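Long-range contacts in purine nucleoside phosphorylase YlmD (Geobacillus stearothermophilus, PDB 6T1B), which catalyses the phosphorolysis of adenosine, inosine and S-methyl-5'-thioadenosine to the free base and the corresponding ribose or methylthioribose 1-phosphate, and also deaminates adenosine: residues Asp4-Glu9 against Tyr238-Cys243; Pro19-Ala24 against Ala266-Arg271; Leu67-Glu72 against Gly116-Leu121; Gly109-Glu114 against Ala136-Leu141. One frame throughout, in Å; residues are numbered along the deposited sequence.

Interaction 1 (Asp4-Glu9 against Tyr238-Cys243)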
loop_
_atom_site.group_PDB
_atom_site.type_symbol
_atom_site.label_atom_id
_atom_site.label_comp_id
_atom_site.label_asym_id
_atom_site.label_seq_id
_atom_site.Cartn_x
_atom_site.Cartn_y
_atom_site.Cartn_z
ATOM N N ASP A 4 -7.376 -15.640 3.906
ATOM C CA ASP A 4 -7.059 -14.277 3.510
ATOM C C ASP A 4 -6.223 -14.279 2.236
ATOM O O ASP A 4 -5.450 -15.204 1.978
ATOM C CB ASP A 4 -6.319 -13.539 4.621
ATOM C CG ASP A 4 -6.457 -12.029 4.502
ATOM O OD1 ASP A 4 -5.531 -11.391 3.969
ATOM O OD2 ASP A 4 -7.516 -11.505 4.924
ATOM N N ILE A 5 -6.398 -13.233 1.427
ATOM C CA ILE A 5 -5.622 -13.137 0.205
ATOM C C ILE A 5 -4.141 -12.904 0.481
ATOM O O ILE A 5 -3.313 -13.145 -0.406
ATOM C CB ILE A 5 -6.180 -12.080 -0.757
ATOM C CG1 ILE A 5 -6.328 -10.744 -0.056
ATOM C CG2 ILE A 5 -7.532 -12.495 -1.286
ATOM C CD1 ILE A 5 -6.105 -9.581 -0.977
ATOM N N PHE A 6 -3.777 -12.411 1.679
ATOM C CA PHE A 6 -2.384 -12.241 2.076
ATOM C C PHE A 6 -2.017 -13.352 3.048
ATOM O O PHE A 6 -2.565 -13.432 4.156
ATOM C CB PHE A 6 -2.155 -10.862 2.685
ATOM C CG PHE A 6 -2.074 -9.788 1.662
ATOM C CD1 PHE A 6 -3.222 -9.241 1.121
ATOM C CD2 PHE A 6 -0.839 -9.352 1.197
ATOM C CE1 PHE A 6 -3.147 -8.279 0.134
ATOM C CE2 PHE A 6 -0.760 -8.384 0.229
ATOM C CZ PHE A 6 -1.910 -7.841 -0.296
ATOM N N GLN A 7 -1.119 -14.233 2.610
ATOM C CA GLN A 7 -0.827 -15.480 3.300
ATOM C C GLN A 7 0.613 -15.496 3.791
ATOM O O GLN A 7 1.535 -15.070 3.078
ATOM C CB GLN A 7 -1.035 -16.666 2.366
ATOM C CG GLN A 7 -2.382 -16.694 1.688
ATOM C CD GLN A 7 -2.489 -17.806 0.659
ATOM O OE1 GLN A 7 -2.927 -17.582 -0.470
ATOM N NE2 GLN A 7 -2.089 -19.013 1.047
ATOM N N GLN A 8 0.801 -15.975 5.015
ATOM C CA GLN A 8 2.100 -15.926 5.666
ATOM C C GLN A 8 3.103 -16.801 4.930
ATOM O O GLN A 8 2.832 -17.966 4.626
ATOM C CB GLN A 8 1.948 -16.430 7.103
ATOM C CG GLN A 8 3.241 -16.522 7.894
ATOM C CD GLN A 8 3.688 -15.182 8.418
ATOM O OE1 GLN A 8 2.959 -14.521 9.160
ATOM N NE2 GLN A 8 4.879 -14.761 8.022
ATOM N N GLU A 9 4.283 -16.237 4.679
ATOM C CA GLU A 9 5.395 -16.977 4.107
ATOM C C GLU A 9 6.308 -17.490 5.220
ATOM O O GLU A 9 6.058 -17.294 6.417
ATOM C CB GLU A 9 6.137 -16.082 3.117
ATOM C CG GLU A 9 5.359 -15.843 1.846
ATOM C CD GLU A 9 5.394 -17.021 0.902
ATOM O OE1 GLU A 9 6.414 -17.739 0.887
ATOM O OE2 GLU A 9 4.398 -17.230 0.176
ATOM N N TYR A 238 -9.877 -7.702 -4.736
ATOM C CA TYR A 238 -9.698 -8.607 -3.613
ATOM C C TYR A 238 -9.344 -7.771 -2.399
ATOM O O TYR A 238 -8.503 -6.879 -2.500
ATOM C CB TYR A 238 -8.531 -9.549 -3.908
ATOM C CG TYR A 238 -8.742 -10.444 -5.116
ATOM C CD1 TYR A 238 -8.596 -9.948 -6.402
ATOM C CD2 TYR A 238 -9.081 -11.783 -4.965
ATOM C CE1 TYR A 238 -8.792 -10.765 -7.521
ATOM C CE2 TYR A 238 -9.266 -12.606 -6.072
ATOM C CZ TYR A 238 -9.117 -12.083 -7.340
ATOM O OH TYR A 238 -9.302 -12.907 -8.440
ATOM N N VAL A 239 -9.982 -8.039 -1.265
ATOM C CA VAL A 239 -9.802 -7.201 -0.076
ATOM C C VAL A 239 -9.346 -8.082 1.080
ATOM O O VAL A 239 -10.049 -9.019 1.471
ATOM C CB VAL A 239 -11.100 -6.465 0.293
ATOM C CG1 VAL A 239 -10.892 -5.560 1.481
ATOM C CG2 VAL A 239 -11.620 -5.663 -0.889
ATOM N N SER A 240 -8.184 -7.774 1.646
ATOM C CA SER A 240 -7.746 -8.437 2.867
ATOM C C SER A 240 -8.636 -8.038 4.038
ATOM O O SER A 240 -9.000 -6.867 4.184
ATOM C CB SER A 240 -6.313 -8.011 3.193
ATOM O OG SER A 240 -5.836 -8.623 4.378
ATOM N N GLU A 241 -8.940 -9.000 4.906
ATOM C CA GLU A 241 -9.677 -8.726 6.131
ATOM C C GLU A 241 -8.754 -8.393 7.306
ATOM O O GLU A 241 -9.248 -8.134 8.412
ATOM C CB GLU A 241 -10.557 -9.919 6.524
ATOM C CG GLU A 241 -11.380 -10.542 5.405
ATOM C CD GLU A 241 -12.677 -9.818 5.137
ATOM O OE1 GLU A 241 -13.568 -10.419 4.498
ATOM O OE2 GLU A 241 -12.805 -8.650 5.560
ATOM N N ARG A 242 -7.442 -8.413 7.106
ATOM C CA ARG A 242 -6.520 -8.219 8.215
ATOM C C ARG A 242 -6.497 -6.756 8.633
ATOM O O ARG A 242 -6.346 -5.853 7.792
ATOM C CB ARG A 242 -5.118 -8.655 7.807
ATOM C CG ARG A 242 -4.988 -10.119 7.486
ATOM C CD ARG A 242 -3.583 -10.395 7.014
ATOM N NE ARG A 242 -3.344 -11.790 6.668
ATOM C CZ ARG A 242 -2.944 -12.725 7.523
ATOM N NH1 ARG A 242 -2.763 -12.435 8.799
ATOM N NH2 ARG A 242 -2.744 -13.962 7.088
ATOM N N CYS A 243 -6.589 -6.528 9.950
ATOM C CA CYS A 243 -6.485 -5.198 10.546
ATOM C C CYS A 243 -5.109 -5.055 11.187
ATOM O O CYS A 243 -4.733 -5.873 12.034
ATOM C CB CYS A 243 -7.547 -5.007 11.643
ATOM S SG CYS A 243 -7.416 -3.435 12.528
HETATM O O HOH W 1 -9.065 -11.788 2.323
#

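Interaction 2 (Pro19-Ala24 against Ala266-Arg271)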
loop_
_atom_site.group_PDB
_atom_site.type_symbol
_atom_site.label_atom_id
_atom_site.label_comp_id
_atom_site.label_asym_id
_atom_site.label_seq_id
_atom_site.Cartn_x
_atom_site.Cartn_y
_atom_site.Cartn_z
ATOM N N PRO A 19 -5.250 -14.707 -7.431
ATOM C CA PRO A 19 -4.734 -15.355 -8.658
ATOM C C PRO A 19 -4.159 -14.375 -9.667
ATOM O O PRO A 19 -3.118 -14.671 -10.276
ATOM C CB PRO A 19 -5.968 -16.076 -9.223
ATOM C CG PRO A 19 -6.786 -16.374 -8.031
ATOM C CD PRO A 19 -6.581 -15.238 -7.063
ATOM N N PRO A 20 -4.771 -13.204 -9.878
ATOM C CA PRO A 20 -4.218 -12.282 -10.887
ATOM C C PRO A 20 -2.815 -11.772 -10.563
ATOM O O PRO A 20 -2.153 -11.234 -11.454
ATOM C CB PRO A 20 -5.238 -11.132 -10.936
ATOM C CG PRO A 20 -6.480 -11.681 -10.322
ATOM C CD PRO A 20 -6.029 -12.687 -9.302
ATOM N N PHE A 21 -2.342 -11.918 -9.328
ATOM C CA PHE A 21 -1.024 -11.450 -8.930
ATOM C C PHE A 21 0.013 -12.567 -8.978
ATOM O O PHE A 21 1.166 -12.362 -8.571
ATOM C CB PHE A 21 -1.109 -10.788 -7.543
ATOM C CG PHE A 21 -1.866 -9.484 -7.544
ATOM C CD1 PHE A 21 -3.239 -9.446 -7.440
ATOM C CD2 PHE A 21 -1.179 -8.292 -7.650
ATOM C CE1 PHE A 21 -3.922 -8.248 -7.460
ATOM C CE2 PHE A 21 -1.855 -7.098 -7.661
ATOM C CZ PHE A 21 -3.223 -7.075 -7.559
ATOM N N ALA A 22 -0.367 -13.732 -9.500
ATOM C CA ALA A 22 0.539 -14.874 -9.501
ATOM C C ALA A 22 1.787 -14.625 -10.344
ATOM O O ALA A 22 2.830 -15.246 -10.093
ATOM C CB ALA A 22 -0.199 -16.115 -10.009
ATOM N N GLY A 23 1.708 -13.745 -11.335
ATOM C CA GLY A 23 2.860 -13.406 -12.150
ATOM C C GLY A 23 3.766 -12.331 -11.587
ATOM O O GLY A 23 4.746 -11.950 -12.250
ATOM N N ALA A 24 3.499 -11.864 -10.376
ATOM C CA ALA A 24 4.268 -10.790 -9.778
ATOM C C ALA A 24 4.800 -11.223 -8.427
ATOM O O ALA A 24 4.308 -12.167 -7.809
ATOM C CB ALA A 24 3.432 -9.526 -9.594
ATOM N N ALA A 266 5.028 -2.625 1.673
ATOM C CA ALA A 266 4.257 -3.245 0.602
ATOM C C ALA A 266 5.096 -3.161 -0.659
ATOM O O ALA A 266 5.771 -2.154 -0.910
ATOM C CB ALA A 266 2.954 -2.486 0.371
ATOM N N PHE A 267 5.057 -4.222 -1.454
ATOM C CA PHE A 267 5.920 -4.255 -2.621
ATOM C C PHE A 267 5.225 -4.988 -3.749
ATOM O O PHE A 267 4.398 -5.884 -3.523
ATOM C CB PHE A 267 7.275 -4.896 -2.314
ATOM C CG PHE A 267 7.166 -6.233 -1.643
ATOM C CD1 PHE A 267 7.070 -7.403 -2.378
ATOM C CD2 PHE A 267 7.137 -6.322 -0.257
ATOM C CE1 PHE A 267 6.962 -8.625 -1.744
ATOM C CE2 PHE A 267 7.036 -7.549 0.363
ATOM C CZ PHE A 267 6.922 -8.693 -0.375
ATOM N N ILE A 268 5.525 -4.565 -4.967
ATOM C CA ILE A 268 5.098 -5.308 -6.151
ATOM C C ILE A 268 6.089 -5.065 -7.282
ATOM O O ILE A 268 6.535 -3.935 -7.520
ATOM C CB ILE A 268 3.648 -4.954 -6.545
ATOM C CG1 ILE A 268 3.136 -5.849 -7.680
ATOM C CG2 ILE A 268 3.508 -3.477 -6.955
ATOM C CD1 ILE A 268 1.620 -5.757 -7.902
ATOM N N GLY A 269 6.388 -6.129 -8.020
ATOM C CA GLY A 269 7.279 -6.050 -9.164
ATOM C C GLY A 269 7.223 -7.348 -9.938
ATOM O O GLY A 269 6.638 -8.333 -9.475
ATOM N N ARG A 270 7.826 -7.340 -11.112
ATOM C CA ARG A 270 7.943 -8.537 -11.930
ATOM C C ARG A 270 9.405 -8.875 -12.118
ATOM O O ARG A 270 10.235 -7.987 -12.308
ATOM C CB ARG A 270 7.245 -8.333 -13.266
ATOM C CG ARG A 270 5.749 -8.225 -13.089
ATOM C CD ARG A 270 4.997 -8.189 -14.393
ATOM N NE ARG A 270 5.388 -7.061 -15.230
ATOM C CZ ARG A 270 6.108 -7.162 -16.344
ATOM N NH1 ARG A 270 6.522 -8.352 -16.766
ATOM N NH2 ARG A 270 6.405 -6.082 -17.054
ATOM N N ARG A 271 9.711 -10.168 -12.059
ATOM C CA ARG A 271 11.086 -10.608 -12.222
ATOM C C ARG A 271 11.510 -10.525 -13.681
ATOM O O ARG A 271 10.736 -10.832 -14.589
ATOM C CB ARG A 271 11.226 -12.052 -11.753
ATOM C CG ARG A 271 10.894 -12.269 -10.304
ATOM C CD ARG A 271 11.333 -13.677 -9.861
ATOM N NE ARG A 271 10.910 -13.903 -8.489
ATOM C CZ ARG A 271 11.544 -13.423 -7.419
ATOM N NH1 ARG A 271 12.656 -12.725 -7.569
ATOM N NH2 ARG A 271 11.077 -13.673 -6.204
HETATM O O HOH W 2 7.447 -12.009 -11.627
#

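Interaction 3 (Leu67-Glu72 against Gly116-Leu121)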
loop_
_atom_site.group_PDB
_atom_site.type_symbol
_atom_site.label_atom_id
_atom_site.label_comp_id
_atom_site.label_asym_id
_atom_site.label_seq_id
_atom_site.Cartn_x
_atom_site.Cartn_y
_atom_site.Cartn_z
ATOM N N LEU A 67 13.239 -12.175 -1.020
ATOM C CA LEU A 67 12.547 -12.077 -2.297
ATOM C C LEU A 67 13.454 -12.374 -3.487
ATOM O O LEU A 67 12.957 -12.451 -4.614
ATOM C CB LEU A 67 11.993 -10.676 -2.479
ATOM C CG LEU A 67 10.975 -10.158 -1.459
ATOM C CD1 LEU A 67 10.522 -8.768 -1.839
ATOM C CD2 LEU A 67 9.786 -11.114 -1.360
ATOM N N ALA A 68 14.757 -12.495 -3.280
ATOM C CA ALA A 68 15.706 -12.545 -4.379
ATOM C C ALA A 68 15.454 -11.399 -5.353
ATOM O O ALA A 68 15.365 -11.589 -6.563
ATOM C CB ALA A 68 15.642 -13.902 -5.087
ATOM N N PHE A 69 15.346 -10.191 -4.802
ATOM C CA PHE A 69 15.001 -8.988 -5.563
ATOM C C PHE A 69 15.855 -7.871 -4.972
ATOM O O PHE A 69 15.471 -7.228 -3.989
ATOM C CB PHE A 69 13.505 -8.685 -5.482
ATOM C CG PHE A 69 12.938 -8.081 -6.735
ATOM C CD1 PHE A 69 11.872 -8.683 -7.397
ATOM C CD2 PHE A 69 13.478 -6.924 -7.266
ATOM C CE1 PHE A 69 11.352 -8.125 -8.561
ATOM C CE2 PHE A 69 12.962 -6.364 -8.427
ATOM C CZ PHE A 69 11.892 -6.950 -9.057
ATOM N N PRO A 70 17.057 -7.655 -5.527
ATOM C CA PRO A 70 18.029 -6.764 -4.886
ATOM C C PRO A 70 17.512 -5.368 -4.585
ATOM O O PRO A 70 16.731 -4.788 -5.341
ATOM C CB PRO A 70 19.174 -6.713 -5.904
ATOM C CG PRO A 70 19.119 -8.079 -6.554
ATOM C CD PRO A 70 17.649 -8.384 -6.669
ATOM N N LEU A 71 17.994 -4.832 -3.464
ATOM C CA LEU A 71 17.605 -3.506 -3.001
ATOM C C LEU A 71 17.912 -2.442 -4.042
ATOM O O LEU A 71 17.167 -1.458 -4.144
ATOM C CB LEU A 71 18.347 -3.221 -1.687
ATOM C CG LEU A 71 18.012 -1.902 -0.996
ATOM C CD1 LEU A 71 16.546 -1.666 -0.759
ATOM C CD2 LEU A 71 18.753 -1.851 0.348
ATOM N N GLU A 72 18.974 -2.629 -4.830
ATOM C CA GLU A 72 19.326 -1.692 -5.894
ATOM C C GLU A 72 18.242 -1.566 -6.964
ATOM O O GLU A 72 18.303 -0.652 -7.799
ATOM C CB GLU A 72 20.622 -2.154 -6.565
ATOM C CG GLU A 72 21.867 -2.052 -5.689
ATOM C CD GLU A 72 21.910 -3.080 -4.564
ATOM O OE1 GLU A 72 21.312 -4.165 -4.709
ATOM O OE2 GLU A 72 22.539 -2.799 -3.520
ATOM N N GLY A 116 11.851 -6.125 -13.425
ATOM C CA GLY A 116 13.094 -5.779 -12.759
ATOM C C GLY A 116 13.033 -4.543 -11.894
ATOM O O GLY A 116 14.078 -4.034 -11.480
ATOM N N VAL A 117 11.842 -4.070 -11.554
ATOM C CA VAL A 117 11.635 -2.837 -10.807
ATOM C C VAL A 117 10.664 -3.163 -9.680
ATOM O O VAL A 117 9.502 -3.490 -9.941
ATOM C CB VAL A 117 11.051 -1.735 -11.715
ATOM C CG1 VAL A 117 10.751 -0.494 -10.919
ATOM C CG2 VAL A 117 12.008 -1.454 -12.848
ATOM N N LEU A 118 11.114 -3.071 -8.436
ATOM C CA LEU A 118 10.265 -3.377 -7.292
ATOM C C LEU A 118 9.717 -2.087 -6.718
ATOM O O LEU A 118 10.451 -1.313 -6.108
ATOM C CB LEU A 118 11.022 -4.174 -6.226
ATOM C CG LEU A 118 10.094 -4.798 -5.179
ATOM C CD1 LEU A 118 9.330 -5.994 -5.728
ATOM C CD2 LEU A 118 10.844 -5.165 -3.899
ATOM N N LEU A 119 8.415 -1.847 -6.879
ATOM C CA LEU A 119 7.781 -0.703 -6.250
ATOM C C LEU A 119 7.670 -1.014 -4.769
ATOM O O LEU A 119 7.237 -2.116 -4.397
ATOM C CB LEU A 119 6.391 -0.479 -6.841
ATOM C CG LEU A 119 6.380 -0.407 -8.379
ATOM C CD1 LEU A 119 4.941 -0.192 -8.834
ATOM C CD2 LEU A 119 7.276 0.633 -8.929
ATOM N N ALA A 120 8.006 -0.055 -3.914
ATOM C CA ALA A 120 8.138 -0.330 -2.491
ATOM C C ALA A 120 7.649 0.882 -1.709
ATOM O O ALA A 120 8.272 1.953 -1.761
ATOM C CB ALA A 120 9.598 -0.661 -2.177
ATOM N N LEU A 121 6.546 0.707 -0.962
ATOM C CA LEU A 121 5.927 1.766 -0.179
ATOM C C LEU A 121 5.730 1.300 1.271
ATOM O O LEU A 121 5.535 0.104 1.523
ATOM C CB LEU A 121 4.582 2.208 -0.785
ATOM C CG LEU A 121 4.655 3.187 -1.960
ATOM C CD1 LEU A 121 5.148 2.660 -3.297
ATOM C CD2 LEU A 121 3.278 3.838 -2.152
#

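Interaction 4 (Gly109-Glu114 against Ala136-Leu141)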
loop_
_atom_site.group_PDB
_atom_site.type_symbol
_atom_site.label_atom_id
_atom_site.label_comp_id
_atom_site.label_asym_id
_atom_site.label_seq_id
_atom_site.Cartn_x
_atom_site.Cartn_y
_atom_site.Cartn_z
ATOM N N GLY A 109 1.885 7.168 -4.942
ATOM C CA GLY A 109 1.736 5.927 -5.664
ATOM C C GLY A 109 2.714 5.896 -6.814
ATOM O O GLY A 109 3.178 6.932 -7.302
ATOM N N LEU A 110 2.993 4.676 -7.266
ATOM C CA LEU A 110 3.933 4.441 -8.342
ATOM C C LEU A 110 3.365 3.358 -9.241
ATOM O O LEU A 110 2.605 2.498 -8.781
ATOM C CB LEU A 110 5.278 3.918 -7.829
ATOM C CG LEU A 110 6.040 4.835 -6.890
ATOM C CD1 LEU A 110 7.244 4.123 -6.300
ATOM C CD2 LEU A 110 6.419 6.118 -7.586
ATOM N N TYR A 111 3.752 3.378 -10.512
ATOM C CA TYR A 111 3.455 2.227 -11.352
ATOM C C TYR A 111 4.563 2.040 -12.370
ATOM O O TYR A 111 5.319 2.969 -12.657
ATOM C CB TYR A 111 2.101 2.305 -12.054
ATOM C CG TYR A 111 1.925 3.325 -13.147
ATOM C CD1 TYR A 111 2.132 2.987 -14.478
ATOM C CD2 TYR A 111 1.465 4.597 -12.858
ATOM C CE1 TYR A 111 1.914 3.902 -15.488
ATOM C CE2 TYR A 111 1.244 5.502 -13.866
ATOM C CZ TYR A 111 1.467 5.161 -15.163
ATOM O OH TYR A 111 1.228 6.091 -16.154
ATOM N N THR A 112 4.651 0.834 -12.934
ATOM C CA THR A 112 5.629 0.569 -13.976
ATOM C C THR A 112 5.120 -0.535 -14.888
ATOM O O THR A 112 4.388 -1.436 -14.454
ATOM C CB THR A 112 6.986 0.173 -13.380
ATOM O OG1 THR A 112 7.978 0.047 -14.400
ATOM C CG2 THR A 112 6.897 -1.148 -12.619
ATOM N N ASP A 113 5.534 -0.471 -16.142
ATOM C CA ASP A 113 5.279 -1.554 -17.077
ATOM C C ASP A 113 6.540 -2.347 -17.408
ATOM O O ASP A 113 6.529 -3.183 -18.304
ATOM C CB ASP A 113 4.549 -1.060 -18.333
ATOM C CG ASP A 113 5.386 -0.130 -19.182
ATOM O OD1 ASP A 113 6.539 0.123 -18.824
ATOM O OD2 ASP A 113 4.875 0.353 -20.220
ATOM N N GLU A 114 7.609 -2.156 -16.634
ATOM C CA GLU A 114 8.863 -2.853 -16.856
ATOM C C GLU A 114 9.076 -3.915 -15.792
ATOM O O GLU A 114 8.643 -3.756 -14.650
ATOM C CB GLU A 114 10.042 -1.868 -16.845
ATOM C CG GLU A 114 9.904 -0.780 -17.888
ATOM C CD GLU A 114 11.110 0.121 -18.024
ATOM O OE1 GLU A 114 11.039 1.035 -18.872
ATOM O OE2 GLU A 114 12.117 -0.066 -17.308
ATOM N N ALA A 136 -0.899 -6.719 -19.890
ATOM C CA ALA A 136 -0.081 -5.594 -20.315
ATOM C C ALA A 136 1.209 -5.449 -19.530
ATOM O O ALA A 136 1.996 -4.540 -19.817
ATOM C CB ALA A 136 -0.883 -4.303 -20.206
ATOM N N GLY A 137 1.435 -6.269 -18.512
ATOM C CA GLY A 137 2.666 -6.161 -17.759
ATOM C C GLY A 137 2.770 -4.915 -16.906
ATOM O O GLY A 137 3.880 -4.478 -16.599
ATOM N N LEU A 138 1.648 -4.367 -16.431
ATOM C CA LEU A 138 1.636 -3.213 -15.545
ATOM C C LEU A 138 1.442 -3.673 -14.115
ATOM O O LEU A 138 0.616 -4.563 -13.845
ATOM C CB LEU A 138 0.486 -2.258 -15.878
ATOM C CG LEU A 138 0.765 -1.247 -16.978
ATOM C CD1 LEU A 138 -0.502 -0.732 -17.618
ATOM C CD2 LEU A 138 1.575 -0.102 -16.368
ATOM N N VAL A 139 2.195 -3.063 -13.211
ATOM C CA VAL A 139 1.942 -3.208 -11.788
ATOM C C VAL A 139 1.926 -1.806 -11.199
ATOM O O VAL A 139 2.635 -0.904 -11.678
ATOM C CB VAL A 139 2.976 -4.102 -11.061
ATOM C CG1 VAL A 139 2.898 -5.536 -11.562
ATOM C CG2 VAL A 139 4.402 -3.529 -11.179
ATOM N N GLY A 140 1.169 -1.636 -10.116
ATOM C CA GLY A 140 1.112 -0.358 -9.438
ATOM C C GLY A 140 0.903 -0.562 -7.958
ATOM O O GLY A 140 0.421 -1.616 -7.516
ATOM N N LEU A 141 1.231 0.484 -7.202
ATOM C CA LEU A 141 1.064 0.425 -5.761
ATOM C C LEU A 141 0.798 1.831 -5.264
ATOM O O LEU A 141 1.541 2.775 -5.585
ATOM C CB LEU A 141 2.335 -0.151 -5.112
ATOM C CG LEU A 141 2.350 -0.325 -3.599
ATOM C CD1 LEU A 141 1.201 -1.149 -3.079
ATOM C CD2 LEU A 141 3.702 -0.950 -3.211
HETATM O O HOH W 3 4.656 -4.226 -19.992
HETATM O O HOH W 4 5.735 -4.318 -14.332
#

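Interaction 1 (Asp4-Glu9 against Tyr238-Cys243)
Asp4 reaches into the turn that follows strand 237-239, and its carboxylate meets three residues there. CB lies beside the extended chain of Arg242. Beyond it the carboxylate splits its work: OD1 takes a bond from Ser240 OG at 2.8 Å and OD2 one from the backbone N of Glu241 at 2.9 Å, each through its syn lone pair. OD1 also accepts the backbone N of Phe6 on its anti side, tilted out of the carboxylate plane, an Asx turn, and lies 3.5 Å from Arg242 NE in a long salt bridge, the carboxylate and guanidinium planes standing 75° apart. Arginine suits its place because NE and NH2 both donate to Phe6 O, NH2 at 3.0 Å, while NH1 pairs with Glu247. Ser240 OG closes an ST turn by accepting the N of Arg242. Next to these polar groups Ile5, with CG1 between its backbone N and carbonyl carbon (chi1 53°), brings CD1 to 3.8 Å from Tyr238 CB. With an alanine at Asp4, Ser240 OG and the N-H groups of Glu241 and Phe6 would probably lose their acceptor, and Arg242 its carboxylate. Acid and arginine together thus appear to tie the N-terminal segment to the turn leading to Cys243, a ligand of the second zinc ion.

Interaction 2 (Pro19-Ala24 against Ala266-Arg271)
Gly23 O and the backbone N of Arg271 are joined through one water, which donates to Gly23 O at 2.8 Å and accepts from Arg271 N at 2.9 Å. No direct hydrogen bond links the two segments, so this bridge is the polar part of a mainly apolar contact. Next to it Arg270 CG passes 3.9 Å from Gly23 O, and the CB of Ala24 sits 3.4 Å from Gly269 O. The small methyl suits this spot, since the backbones approach closely here, with Ala24 CA and Arg270 CA 4.8 Å apart. Further in, Phe21 and Ile268 cross at about a right angle. With CG1 anti to its backbone N (chi1 -173°) and the chain extended, Ile268 carries CD1 to the edge of the Phe21 ring, in its plane, 3.7 Å from CE2. Both side chains are apolar and buried, with no polar atom to satisfy; Ile268 also meets Val139 and Leu141 of the other sheet. The type I turn from Phe21 to Ala24, closed by Ala24 N to Phe21 O, leads into strand 25-29, which pairs antiparallel with strand 264-269: a loop between sheet neighbours 13-16 and 25-29, its Phe21 tucked between strand 264-269 and Tyr130 and Val132 of the second sheet.

Interaction 3 (Leu67-Glu72 against Gly116-Leu121)
The backbones of Leu67-Glu72 and Gly116-Leu121 keep well apart, Phe69 CA and Leu118 CA being 7.5 Å from each other, and no hydrogen bond joins them, so side chains fill the interval. Phe69 carries most of the contact. Its ring receives the CB of Leu118 over one face, 4.0 Å from the centroid and 25° off the normal, a CH-pi contact displaced toward the CD2-CE2 rim, where CE2 comes to 3.7 Å from that CB. The far end of the ring points at the backbone ahead of Leu118: CZ lies 3.8 Å from Val117 N, which meets the ring at its edge. Leu118 holds CG anti to its backbone N (chi1 -166°), which lays CD1 by Phe69 CD1 and CE1 and sends CD2 to Leu67 CD1 at 4.2 Å, the two leucines crossing at about a right angle. Gly116, at positive phi, suits the turn before the strand, where a side chain would strike the preceding carbonyl. Ala68 likewise has positive phi and ends helix 53-67 in a Schellman motif, after which the chain turns, and Phe69 as well as Leu67 faces the strand. Phe267 of strand 264-269 adjoins both leucines. The side-chain contacts are apolar: dispersion between a ring and aliphatic carbons, all five touching residues being buried, seats the end of the helix on strand 118-123.

Interaction 4 (Gly109-Glu114 against Ala136-Leu141)
Leu110 and Leu141 exchange two backbone bonds, N to O in each direction at 2.9 Å, and Thr112 and Val139 do the same, with Thr112 N to Val139 O at 2.9 Å. These are the hydrogen-bonded pairs of an antiparallel ladder whose segment axes approach to 4.7 Å, their directions 170° apart. Between them Tyr111 faces Gly140 as a non-hydrogen-bonded pair with CA atoms only 4.0 Å apart; glycine suits this place because a CB would press on that of Tyr111. Past the strand end one water spans Asp113 O and Ala136 O. Thr112 and Val139 lie side by side, their CG2 methyls 3.7 Å apart, while Thr112 OG1, anti to its backbone N (chi1 -174°), accepts the N of Glu114 in an ST turn and bonds Val88 O. A valine in place of Thr112 would probably leave the Glu114 N-H and Val88 O without that hydroxyl. Tyr111 points to the other face, where its CD1 meets Leu138 CD2 at 3.7 Å; beyond the strand, Asp113 CB packs on the same methyl. Tyr111 OH bonds Glu165, and its ring meets Trp161 of helix 153-163 edge-to-face, whereas Leu110, Thr112, Val139 and Leu141 turn to the other sheet. Strand 109-112 itself lies between strands 138-144 and 85-87.

Overall arrangement
Two six-stranded mixed sheets organise all four contacts. Interaction 4 pairs neighbouring strands of one sheet, interactions 2 and 3 involve the adjacent strands 264-269 and 118-123 of the other, and interaction 1 joins the ends of edge strands 6-8 and 237-239, one from each sheet, and the loops beside them. Interactions 2, 3 and 4 cluster, with centres 10 to 13 Å apart; Leu119 packs on Leu110 and Gly140 between the sheets. Interaction 1 lies about 15 Å from interaction 2, centre to centre, touching it where Tyr238 meets Pro20, and about 21 Å from the others. Along the chain the segments of interactions 1 and 2 alternate, as do those of 3 and 4, which fall within their spans. The outer pair ties N-terminal residues to the C-terminal part, interaction 1 leading to the second zinc site.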